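PDB 5N5D: methyltransferase from Streptomyces regensis, which probably transfers a methyl group from S-adenosylmethionine to a hydroxyl oxygen during assembly of the antibiotic tomaymycin. Local coordinates for residues G69-Y74 with R96-S101; R88-E93 with P132-F137; G175-P180 with Q188-F193. All coordinates share one frame; numbering follows the deposited sequence. Where two conformers were deposited one is given.

Contact 1 (G69-Y74 with R96-S101); sequences GTFGGY and RSFAES. With SAM (S-adenosylmethionine), chain H.
The rings of F71 and F98 form a T-shaped (edge-to-face) pair: the edge of F71 is directed at one face of F98, with planes at 84° and centroids 5.1 Å apart. CE1 of F71 stands over that face toward its rim, and the closest carbons are F71 CD1 and F98 CD2 at 3.6 Å. The edge of F98 also meets O3' of S-adenosylmethionine, which lies 3.6 Å from its CD2. The setting is the glycine-rich loop after the first strand of a Rossmann-like methyltransferase, here packed on the start of helix 96-108. F71 turns its ring toward F98, although its CB leaves the backbone away from the helix, because CG sits anti to the backbone N (chi1 -168°). F38 and L40 also pack on F98. Replacing F98 by alanine would probably leave the F71 edge without its aromatic face and open a gap beside the ribose. A type II' turn from T70 to G73, closed by G73 N to T70 O, shapes the loop. G69 O accepts a hydrogen bond from the SAM amino nitrogen N at 2.8 Å. One water bridges the loop and helix, donating to G72 O at 2.8 Å and hydrogen-bonded to S101 OG.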
loop_
_atom_site.group_PDB
_atom_site.type_symbol
_atom_site.label_atom_id
_atom_site.label_comp_id
_atom_site.label_asym_id
_atom_site.label_seq_id
_atom_site.Cartn_x
_atom_site.Cartn_y
_atom_site.Cartn_z
ATOM N N GLY A 69 11.400 -16.139 -0.462
ATOM C CA GLY A 69 11.050 -16.392 -1.850
ATOM C C GLY A 69 11.741 -15.479 -2.846
ATOM O O GLY A 69 11.098 -14.605 -3.428
ATOM N N THR A 70 13.042 -15.702 -3.066
ATOM C CA THR A 70 13.829 -14.847 -3.956
ATOM C C THR A 70 13.373 -14.954 -5.406
ATOM O O THR A 70 13.349 -13.948 -6.129
ATOM C CB THR A 70 15.307 -15.229 -3.889
ATOM O OG1 THR A 70 15.699 -15.467 -2.536
ATOM C CG2 THR A 70 16.166 -14.126 -4.496
ATOM N N PHE A 71 13.051 -16.170 -5.854
ATOM C CA PHE A 71 12.921 -16.493 -7.269
ATOM C C PHE A 71 14.096 -15.889 -8.032
ATOM O O PHE A 71 15.249 -16.217 -7.734
ATOM C CB PHE A 71 11.565 -16.030 -7.824
ATOM C CG PHE A 71 11.247 -16.575 -9.199
ATOM C CD1 PHE A 71 11.425 -17.922 -9.488
ATOM C CD2 PHE A 71 10.761 -15.741 -10.197
ATOM C CE1 PHE A 71 11.134 -18.423 -10.751
ATOM C CE2 PHE A 71 10.468 -16.234 -11.457
ATOM C CZ PHE A 71 10.654 -17.574 -11.735
ATOM N N GLY A 72 13.830 -15.034 -9.023
ATOM C CA GLY A 72 14.859 -14.482 -9.874
ATOM C C GLY A 72 15.443 -13.167 -9.415
ATOM O O GLY A 72 16.265 -12.583 -10.128
ATOM N N GLY A 73 15.050 -12.678 -8.246
ATOM C CA GLY A 73 15.625 -11.472 -7.696
ATOM C C GLY A 73 14.917 -10.183 -8.045
ATOM O O GLY A 73 15.425 -9.109 -7.695
ATOM N N TYR A 74 13.759 -10.243 -8.706
ATOM C CA TYR A 74 13.091 -9.014 -9.120
ATOM C C TYR A 74 12.624 -8.217 -7.907
ATOM O O TYR A 74 12.990 -7.049 -7.732
ATOM C CB TYR A 74 11.918 -9.313 -10.067
ATOM C CG TYR A 74 11.325 -8.030 -10.576
ATOM C CD1 TYR A 74 11.859 -7.392 -11.692
ATOM C CD2 TYR A 74 10.284 -7.406 -9.905
ATOM C CE1 TYR A 74 11.355 -6.186 -12.141
ATOM C CE2 TYR A 74 9.772 -6.203 -10.348
ATOM C CZ TYR A 74 10.315 -5.592 -11.463
ATOM O OH TYR A 74 9.811 -4.388 -11.896
ATOM N N ARG A 96 18.189 -23.804 -6.082
ATOM C CA ARG A 96 19.513 -23.207 -6.241
ATOM C C ARG A 96 19.651 -22.477 -7.572
ATOM O O ARG A 96 20.250 -21.397 -7.629
ATOM C CB ARG A 96 20.600 -24.272 -6.109
ATOM C CG ARG A 96 22.008 -23.700 -6.223
ATOM C CD ARG A 96 23.062 -24.696 -5.778
ATOM N NE ARG A 96 22.903 -25.058 -4.372
ATOM C CZ ARG A 96 23.294 -24.304 -3.350
ATOM N NH1 ARG A 96 23.878 -23.130 -3.563
ATOM N NH2 ARG A 96 23.102 -24.725 -2.107
ATOM N N SER A 97 19.115 -23.047 -8.655
ATOM C CA SER A 97 19.272 -22.421 -9.966
ATOM C C SER A 97 18.616 -21.046 -10.006
ATOM O O SER A 97 19.147 -20.117 -10.629
ATOM C CB SER A 97 18.694 -23.322 -11.057
ATOM O OG SER A 97 17.298 -23.486 -10.900
ATOM N N PHE A 98 17.457 -20.897 -9.356
ATOM C CA PHE A 98 16.823 -19.585 -9.262
ATOM C C PHE A 98 17.704 -18.630 -8.471
ATOM O O PHE A 98 17.955 -17.494 -8.892
ATOM C CB PHE A 98 15.443 -19.686 -8.597
ATOM C CG PHE A 98 14.470 -20.609 -9.291
ATOM C CD1 PHE A 98 14.754 -21.186 -10.523
ATOM C CD2 PHE A 98 13.248 -20.890 -8.696
ATOM C CE1 PHE A 98 13.841 -22.034 -11.137
ATOM C CE2 PHE A 98 12.337 -21.729 -9.302
ATOM C CZ PHE A 98 12.633 -22.306 -10.527
ATOM N N ALA A 99 18.177 -19.076 -7.307
ATOM C CA ALA A 99 18.996 -18.219 -6.459
ATOM C C ALA A 99 20.258 -17.765 -7.181
ATOM O O ALA A 99 20.712 -16.630 -6.993
ATOM C CB ALA A 99 19.354 -18.954 -5.170
ATOM N N GLU A 100 20.846 -18.642 -7.998
ATOM C CA GLU A 100 22.042 -18.271 -8.751
ATOM C C GLU A 100 21.720 -17.222 -9.807
ATOM O O GLU A 100 22.511 -16.301 -10.036
ATOM C CB GLU A 100 22.663 -19.514 -9.390
ATOM C CG GLU A 100 23.309 -20.468 -8.383
ATOM C CD GLU A 100 23.830 -21.747 -9.016
ATOM O OE1 GLU A 100 23.489 -22.023 -10.187
ATOM O OE2 GLU A 100 24.584 -22.484 -8.342
ATOM N N SER A 101 20.564 -17.351 -10.462
ATOM C CA SER A 101 20.114 -16.320 -11.393
ATOM C C SER A 101 19.919 -14.993 -10.667
ATOM O O SER A 101 20.386 -13.941 -11.120
ATOM C CB SER A 101 18.818 -16.772 -12.073
ATOM O OG SER A 101 18.350 -15.806 -13.000
HETATM N N SAM H . 9.518 -12.664 -4.646
HETATM C CA SAM H . 9.796 -12.974 -6.063
HETATM C C SAM H . 9.565 -11.706 -6.947
HETATM O O SAM H . 8.537 -11.034 -6.707
HETATM O OXT SAM H . 10.411 -11.450 -7.829
HETATM C CB SAM H . 8.899 -14.134 -6.558
HETATM C CG SAM H . 8.907 -15.312 -5.589
HETATM S SD SAM H . 7.989 -16.666 -6.359
HETATM C CE SAM H . 6.341 -16.097 -6.171
HETATM C "C5'" SAM H . 7.994 -17.949 -5.060
HETATM C "C4'" SAM H . 9.372 -18.531 -4.813
HETATM O "O4'" SAM H . 9.398 -19.267 -3.571
HETATM C "C3'" SAM H . 9.866 -19.489 -5.906
HETATM O "O3'" SAM H . 11.115 -19.027 -6.409
HETATM C "C2'" SAM H . 9.951 -20.845 -5.187
HETATM O "O2'" SAM H . 11.021 -21.656 -5.657
HETATM C "C1'" SAM H . 10.210 -20.404 -3.753
HETATM N N9 SAM H . 9.855 -21.386 -2.736
HETATM C C8 SAM H . 8.770 -22.220 -2.725
HETATM N N7 SAM H . 8.671 -22.957 -1.644
HETATM C C5 SAM H . 9.772 -22.578 -0.889
HETATM C C6 SAM H . 10.231 -22.972 0.382
HETATM N N6 SAM H . 9.612 -23.881 1.146
HETATM N N1 SAM H . 11.354 -22.387 0.855
HETATM C C2 SAM H . 11.971 -21.475 0.097
HETATM N N3 SAM H . 11.633 -21.026 -1.116
HETATM C C4 SAM H . 10.515 -21.618 -1.554
HETATM O O HOH W 1 17.052 -13.690 -12.633
#

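Contact 2 (R88-E93 with P132-F137); sequences RLVTIE and PGTAPF. With SAM (S-adenosylmethionine), chain H.
V90 and F137 supply the apolar part, crossing at about a right angle. The valine methyl CG2 lies in the plane of the F137 ring, at its edge, 3.7 Å from CE1; it also approaches T134 CG2 at 4.1 Å. On one face of the same ring, toward the rim, sits the carbonyl oxygen of T134. L129 packs on both V90 and T134, and strand 64-68 touches F137 through R64 and L66.

The polar part is carried by R88, whose chain bends at chi2 and chi3 to bring its guanidinium to the loop. R88 NH1 comes 2.6 Å from G133 O, but the angle is too poor for a hydrogen bond. A water makes the link instead: it accepts from R88 NE at 2.7 Å and is hydrogen-bonded to T134 OG1 at 2.7 Å.

At the far end of the strand the ligand takes over. The E93 carboxylate receives both ribose hydroxyls of S-adenosylmethionine, O3' on OE1 at 2.7 Å and O2' on OE2 at 2.6 Å, while the backbone N of F71 also binds OE1. An acidic residue ending the second strand and gripping the ribose diol is characteristic of Rossmann-like methyltransferases.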
loop_
_atom_site.group_PDB
_atom_site.type_symbol
_atom_site.label_atom_id
_atom_site.label_comp_id
_atom_site.label_asym_id
_atom_site.label_seq_id
_atom_site.Cartn_x
_atom_site.Cartn_y
_atom_site.Cartn_z
ATOM N N ARG A 88 20.830 -4.433 5.183
ATOM C CA ARG A 88 20.965 -5.772 4.631
ATOM C C ARG A 88 19.599 -6.331 4.274
ATOM O O ARG A 88 18.621 -6.129 5.001
ATOM C CB ARG A 88 21.675 -6.726 5.599
ATOM C CG ARG A 88 22.023 -8.071 4.958
ATOM C CD ARG A 88 23.450 -8.516 5.256
ATOM N NE ARG A 88 23.617 -8.964 6.637
ATOM C CZ ARG A 88 24.109 -8.225 7.626
ATOM N NH1 ARG A 88 24.216 -8.742 8.843
ATOM N NH2 ARG A 88 24.502 -6.974 7.414
ATOM N N LEU A 89 19.553 -7.009 3.133
ATOM C CA LEU A 89 18.436 -7.845 2.718
ATOM C C LEU A 89 18.866 -9.297 2.866
ATOM O O LEU A 89 19.862 -9.721 2.268
ATOM C CB LEU A 89 18.033 -7.550 1.272
ATOM C CG LEU A 89 16.999 -8.513 0.682
ATOM C CD1 LEU A 89 15.666 -8.373 1.393
ATOM C CD2 LEU A 89 16.845 -8.283 -0.811
ATOM N N VAL A 90 18.137 -10.046 3.681
ATOM C CA VAL A 90 18.336 -11.482 3.806
ATOM C C VAL A 90 17.220 -12.134 3.012
ATOM O O VAL A 90 16.043 -11.892 3.289
ATOM C CB VAL A 90 18.313 -11.923 5.277
ATOM C CG1 VAL A 90 18.522 -13.430 5.394
ATOM C CG2 VAL A 90 19.377 -11.179 6.073
ATOM N N THR A 91 17.569 -12.935 2.010
ATOM C CA THR A 91 16.551 -13.536 1.160
ATOM C C THR A 91 16.782 -15.035 1.029
ATOM O O THR A 91 17.923 -15.506 1.014
ATOM C CB THR A 91 16.505 -12.847 -0.220
ATOM O OG1 THR A 91 15.404 -13.365 -0.973
ATOM C CG2 THR A 91 17.823 -13.020 -0.979
ATOM N N ILE A 92 15.677 -15.778 0.958
ATOM C CA ILE A 92 15.670 -17.236 1.008
ATOM C C ILE A 92 15.006 -17.787 -0.246
ATOM O O ILE A 92 13.915 -17.348 -0.625
ATOM C CB ILE A 92 14.917 -17.762 2.246
ATOM C CG1 ILE A 92 15.484 -17.156 3.528
ATOM C CG2 ILE A 92 14.979 -19.293 2.278
ATOM C CD1 ILE A 92 14.662 -17.469 4.773
ATOM N N GLU A 93 15.626 -18.810 -0.834
ATOM C CA GLU A 93 15.097 -19.464 -2.028
ATOM C C GLU A 93 15.420 -20.951 -1.997
ATOM O O GLU A 93 16.567 -21.334 -1.758
ATOM C CB GLU A 93 15.681 -18.823 -3.293
ATOM C CG GLU A 93 15.369 -19.565 -4.590
ATOM C CD GLU A 93 13.888 -19.754 -4.799
ATOM O OE1 GLU A 93 13.134 -18.767 -4.639
ATOM O OE2 GLU A 93 13.469 -20.889 -5.111
ATOM N N PRO A 132 22.258 -12.061 16.568
ATOM C CA PRO A 132 22.661 -10.653 16.467
ATOM C C PRO A 132 23.255 -10.345 15.102
ATOM O O PRO A 132 23.949 -11.168 14.503
ATOM C CB PRO A 132 23.701 -10.495 17.583
ATOM C CG PRO A 132 23.462 -11.614 18.512
ATOM C CD PRO A 132 22.908 -12.743 17.701
ATOM N N GLY A 133 22.979 -9.137 14.614
ATOM C CA GLY A 133 23.453 -8.714 13.315
ATOM C C GLY A 133 22.576 -9.130 12.155
ATOM O O GLY A 133 22.756 -8.609 11.047
ATOM N N THR A 134 21.641 -10.056 12.365
ATOM C CA THR A 134 20.673 -10.441 11.343
ATOM C C THR A 134 19.273 -10.030 11.784
ATOM O O THR A 134 18.668 -9.146 11.174
ATOM C CB THR A 134 20.761 -11.944 11.068
ATOM O OG1 THR A 134 22.081 -12.264 10.602
ATOM C CG2 THR A 134 19.735 -12.369 10.023
ATOM N N ALA A 135 18.739 -10.648 12.832
ATOM C CA ALA A 135 17.559 -10.113 13.486
ATOM C C ALA A 135 17.969 -8.980 14.428
ATOM O O ALA A 135 19.101 -8.954 14.919
ATOM C CB ALA A 135 16.839 -11.204 14.270
ATOM N N PRO A 136 17.063 -8.029 14.709
ATOM C CA PRO A 136 15.676 -7.944 14.241
ATOM C C PRO A 136 15.524 -7.273 12.885
ATOM O O PRO A 136 16.254 -6.333 12.558
ATOM C CB PRO A 136 15.008 -7.098 15.322
ATOM C CG PRO A 136 16.088 -6.157 15.741
ATOM C CD PRO A 136 17.380 -6.933 15.641
ATOM N N PHE A 137 14.563 -7.759 12.112
ATOM C CA PHE A 137 14.214 -7.169 10.832
ATOM C C PHE A 137 13.189 -6.057 11.024
ATOM O O PHE A 137 12.335 -6.117 11.912
ATOM C CB PHE A 137 13.659 -8.240 9.894
ATOM C CG PHE A 137 14.675 -9.265 9.493
ATOM C CD1 PHE A 137 15.614 -8.967 8.520
ATOM C CD2 PHE A 137 14.702 -10.514 10.088
ATOM C CE1 PHE A 137 16.563 -9.889 8.143
ATOM C CE2 PHE A 137 15.652 -11.451 9.716
ATOM C CZ PHE A 137 16.590 -11.135 8.739
HETATM N N SAM H . 9.518 -12.664 -4.646
HETATM C CA SAM H . 9.796 -12.974 -6.063
HETATM C C SAM H . 9.565 -11.706 -6.947
HETATM O O SAM H . 8.537 -11.034 -6.707
HETATM O OXT SAM H . 10.411 -11.450 -7.829
HETATM C CB SAM H . 8.899 -14.134 -6.558
HETATM C CG SAM H . 8.907 -15.312 -5.589
HETATM S SD SAM H . 7.989 -16.666 -6.359
HETATM C CE SAM H . 6.341 -16.097 -6.171
HETATM C "C5'" SAM H . 7.994 -17.949 -5.060
HETATM C "C4'" SAM H . 9.372 -18.531 -4.813
HETATM O "O4'" SAM H . 9.398 -19.267 -3.571
HETATM C "C3'" SAM H . 9.866 -19.489 -5.906
HETATM O "O3'" SAM H . 11.115 -19.027 -6.409
HETATM C "C2'" SAM H . 9.951 -20.845 -5.187
HETATM O "O2'" SAM H . 11.021 -21.656 -5.657
HETATM C "C1'" SAM H . 10.210 -20.404 -3.753
HETATM N N9 SAM H . 9.855 -21.386 -2.736
HETATM C C8 SAM H . 8.770 -22.220 -2.725
HETATM N N7 SAM H . 8.671 -22.957 -1.644
HETATM C C5 SAM H . 9.772 -22.578 -0.889
HETATM C C6 SAM H . 10.231 -22.972 0.382
HETATM N N6 SAM H . 9.612 -23.881 1.146
HETATM N N1 SAM H . 11.354 -22.387 0.855
HETATM C C2 SAM H . 11.971 -21.475 0.097
HETATM N N3 SAM H . 11.633 -21.026 -1.116
HETATM C C4 SAM H . 10.515 -21.618 -1.554
HETATM O O HOH W 2 22.558 -10.872 8.302
#

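Contact 3 (G175-P180 with Q188-F193); sequences GAVTDP and QGVRRF
The end of a 3-10 segment at 176-178, with D179 N bonded to A176 O, runs into an extended D179 and lies against helix 185-198, the alpha carbons of V177 and R191 coming within 6.1 Å. R191 does most of the joining. R191 NH1 donates to V177 O at 2.8 Å in a nearly straight bond (166°), the oxygen lying in the guanidinium plane. At the edge of that plane NH1 also donates to a water, which in turn donates to T178 O, so one nitrogen serves two successive carbonyls of the turn. P180 lies over one face of the guanidinium, its CB 3.3 Å from R191 NH2. The bend at chi3 (52°) swings the group across the loop in this way, while the CG methylene lies against V177 CG2. That same methyl meets V190 CG1 at 3.6 Å, the two valines crossing at about a right angle. Q188 adds a more bent bond, NE2 to P180 O at 3.1 Å, coming from above the carbonyl plane; NE2 also donates to H182 O, so this amide holds two points of the connecting loop. The contact thus fastens the segment after strand 165-169 onto the helix that follows it. V190 also packs on I149 of helix 149-158, and Y16 of the second subunit covers V177, T178 and R191.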
loop_
_atom_site.group_PDB
_atom_site.type_symbol
_atom_site.label_atom_id
_atom_site.label_comp_id
_atom_site.label_asym_id
_atom_site.label_seq_id
_atom_site.Cartn_x
_atom_site.Cartn_y
_atom_site.Cartn_z
ATOM N N GLY A 175 -10.262 -15.956 -4.910
ATOM C CA GLY A 175 -11.449 -15.912 -4.089
ATOM C C GLY A 175 -11.674 -17.149 -3.252
ATOM O O GLY A 175 -12.607 -17.165 -2.440
ATOM N N ALA A 176 -10.849 -18.184 -3.415
ATOM C CA ALA A 176 -11.074 -19.431 -2.696
ATOM C C ALA A 176 -10.876 -19.269 -1.198
ATOM O O ALA A 176 -11.338 -20.116 -0.427
ATOM C CB ALA A 176 -10.146 -20.523 -3.224
ATOM N N VAL A 177 -10.223 -18.189 -0.770
ATOM C CA VAL A 177 -9.940 -17.984 0.643
ATOM C C VAL A 177 -11.215 -17.871 1.471
ATOM O O VAL A 177 -11.179 -18.081 2.687
ATOM C CB VAL A 177 -9.047 -16.732 0.804
ATOM C CG1 VAL A 177 -9.853 -15.451 0.579
ATOM C CG2 VAL A 177 -8.359 -16.723 2.158
ATOM N N THR A 178 -12.350 -17.546 0.848
ATOM C CA THR A 178 -13.599 -17.423 1.596
ATOM C C THR A 178 -14.253 -18.764 1.899
ATOM O O THR A 178 -15.281 -18.788 2.586
ATOM C CB THR A 178 -14.604 -16.557 0.831
ATOM O OG1 THR A 178 -15.021 -17.249 -0.349
ATOM C CG2 THR A 178 -13.989 -15.206 0.459
ATOM N N ASP A 179 -13.700 -19.868 1.406
ATOM C CA ASP A 179 -14.348 -21.166 1.515
ATOM C C ASP A 179 -13.735 -21.953 2.661
ATOM O O ASP A 179 -12.593 -22.422 2.531
ATOM C CB ASP A 179 -14.203 -21.937 0.207
ATOM C CG ASP A 179 -14.904 -23.282 0.230
ATOM O OD1 ASP A 179 -15.497 -23.662 1.269
ATOM O OD2 ASP A 179 -14.867 -23.967 -0.816
ATOM N N PRO A 180 -14.436 -22.142 3.784
ATOM C CA PRO A 180 -13.819 -22.860 4.907
ATOM C C PRO A 180 -13.525 -24.314 4.603
ATOM O O PRO A 180 -12.683 -24.912 5.284
ATOM C CB PRO A 180 -14.861 -22.727 6.029
ATOM C CG PRO A 180 -16.144 -22.537 5.329
ATOM C CD PRO A 180 -15.837 -21.785 4.062
ATOM N N GLN A 188 -6.005 -23.002 2.889
ATOM C CA GLN A 188 -6.162 -23.140 4.329
ATOM C C GLN A 188 -5.048 -22.420 5.079
ATOM O O GLN A 188 -5.278 -21.903 6.182
ATOM C CB GLN A 188 -6.221 -24.618 4.710
ATOM C CG GLN A 188 -7.495 -25.328 4.238
ATOM C CD GLN A 188 -8.778 -24.691 4.784
ATOM O OE1 GLN A 188 -8.813 -24.203 5.919
ATOM N NE2 GLN A 188 -9.835 -24.689 3.972
ATOM N N GLY A 189 -3.851 -22.342 4.492
ATOM C CA GLY A 189 -2.777 -21.591 5.124
ATOM C C GLY A 189 -3.055 -20.100 5.177
ATOM O O GLY A 189 -2.804 -19.445 6.195
ATOM N N VAL A 190 -3.576 -19.542 4.081
ATOM C CA VAL A 190 -3.911 -18.123 4.065
ATOM C C VAL A 190 -5.043 -17.841 5.043
ATOM O O VAL A 190 -5.030 -16.828 5.748
ATOM C CB VAL A 190 -4.259 -17.671 2.636
ATOM C CG1 VAL A 190 -4.777 -16.225 2.625
ATOM C CG2 VAL A 190 -3.031 -17.793 1.737
ATOM N N ARG A 191 -6.032 -18.733 5.109
ATOM C CA ARG A 191 -7.118 -18.553 6.068
ATOM C C ARG A 191 -6.593 -18.606 7.495
ATOM O O ARG A 191 -6.929 -17.753 8.327
ATOM C CB ARG A 191 -8.188 -19.617 5.845
ATOM C CG ARG A 191 -9.005 -19.418 4.569
ATOM C CD ARG A 191 -10.019 -20.534 4.367
ATOM N NE ARG A 191 -10.861 -20.756 5.542
ATOM C CZ ARG A 191 -11.975 -20.083 5.814
ATOM N NH1 ARG A 191 -12.404 -19.118 5.013
ATOM N NH2 ARG A 191 -12.666 -20.369 6.905
ATOM N N ARG A 192 -5.764 -19.608 7.796
ATOM C CA ARG A 192 -5.173 -19.720 9.127
ATOM C C ARG A 192 -4.416 -18.449 9.495
ATOM O O ARG A 192 -4.486 -17.975 10.635
ATOM C CB ARG A 192 -4.242 -20.935 9.168
ATOM C CG ARG A 192 -3.489 -21.177 10.476
ATOM C CD ARG A 192 -4.264 -22.060 11.422
ATOM N NE ARG A 192 -5.406 -21.353 11.983
ATOM C CZ ARG A 192 -5.379 -20.634 13.100
ATOM N NH1 ARG A 192 -6.483 -20.031 13.513
ATOM N NH2 ARG A 192 -4.260 -20.512 13.809
ATOM N N PHE A 193 -3.690 -17.882 8.531
ATOM C CA PHE A 193 -2.914 -16.670 8.774
ATOM C C PHE A 193 -3.821 -15.496 9.130
ATOM O O PHE A 193 -3.550 -14.750 10.081
ATOM C CB PHE A 193 -2.073 -16.387 7.526
ATOM C CG PHE A 193 -1.562 -14.976 7.411
ATOM C CD1 PHE A 193 -0.755 -14.426 8.388
ATOM C CD2 PHE A 193 -1.860 -14.223 6.289
ATOM C CE1 PHE A 193 -0.272 -13.132 8.256
ATOM C CE2 PHE A 193 -1.378 -12.931 6.148
ATOM C CZ PHE A 193 -0.588 -12.386 7.134
HETATM O O HOH W 3 -15.166 -18.169 5.292
#

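In the fold
Contacts 1 and 2 interlock: their segments alternate along the chain, their centres lie 16 Å apart, and both reach S-adenosylmethionine. The join is direct, with T70 OG1 2.6 Å from T91 OG1 and G69 N 2.8 Å from I92 O, both probable hydrogen bonds between the glycine-rich loop and strand 88-93. F98 CD2 packs 3.6 Å from E93 OE2, so ring and carboxylate border the ribose together, while the loop 132-137 lies toward the other end of that strand. Contact 3 stands apart, its centre 27 Å from that of contact 1 and 28 Å from that of contact 2; the side chain of V190 is about 12 Å from the ligand, and this contact faces the second subunit instead.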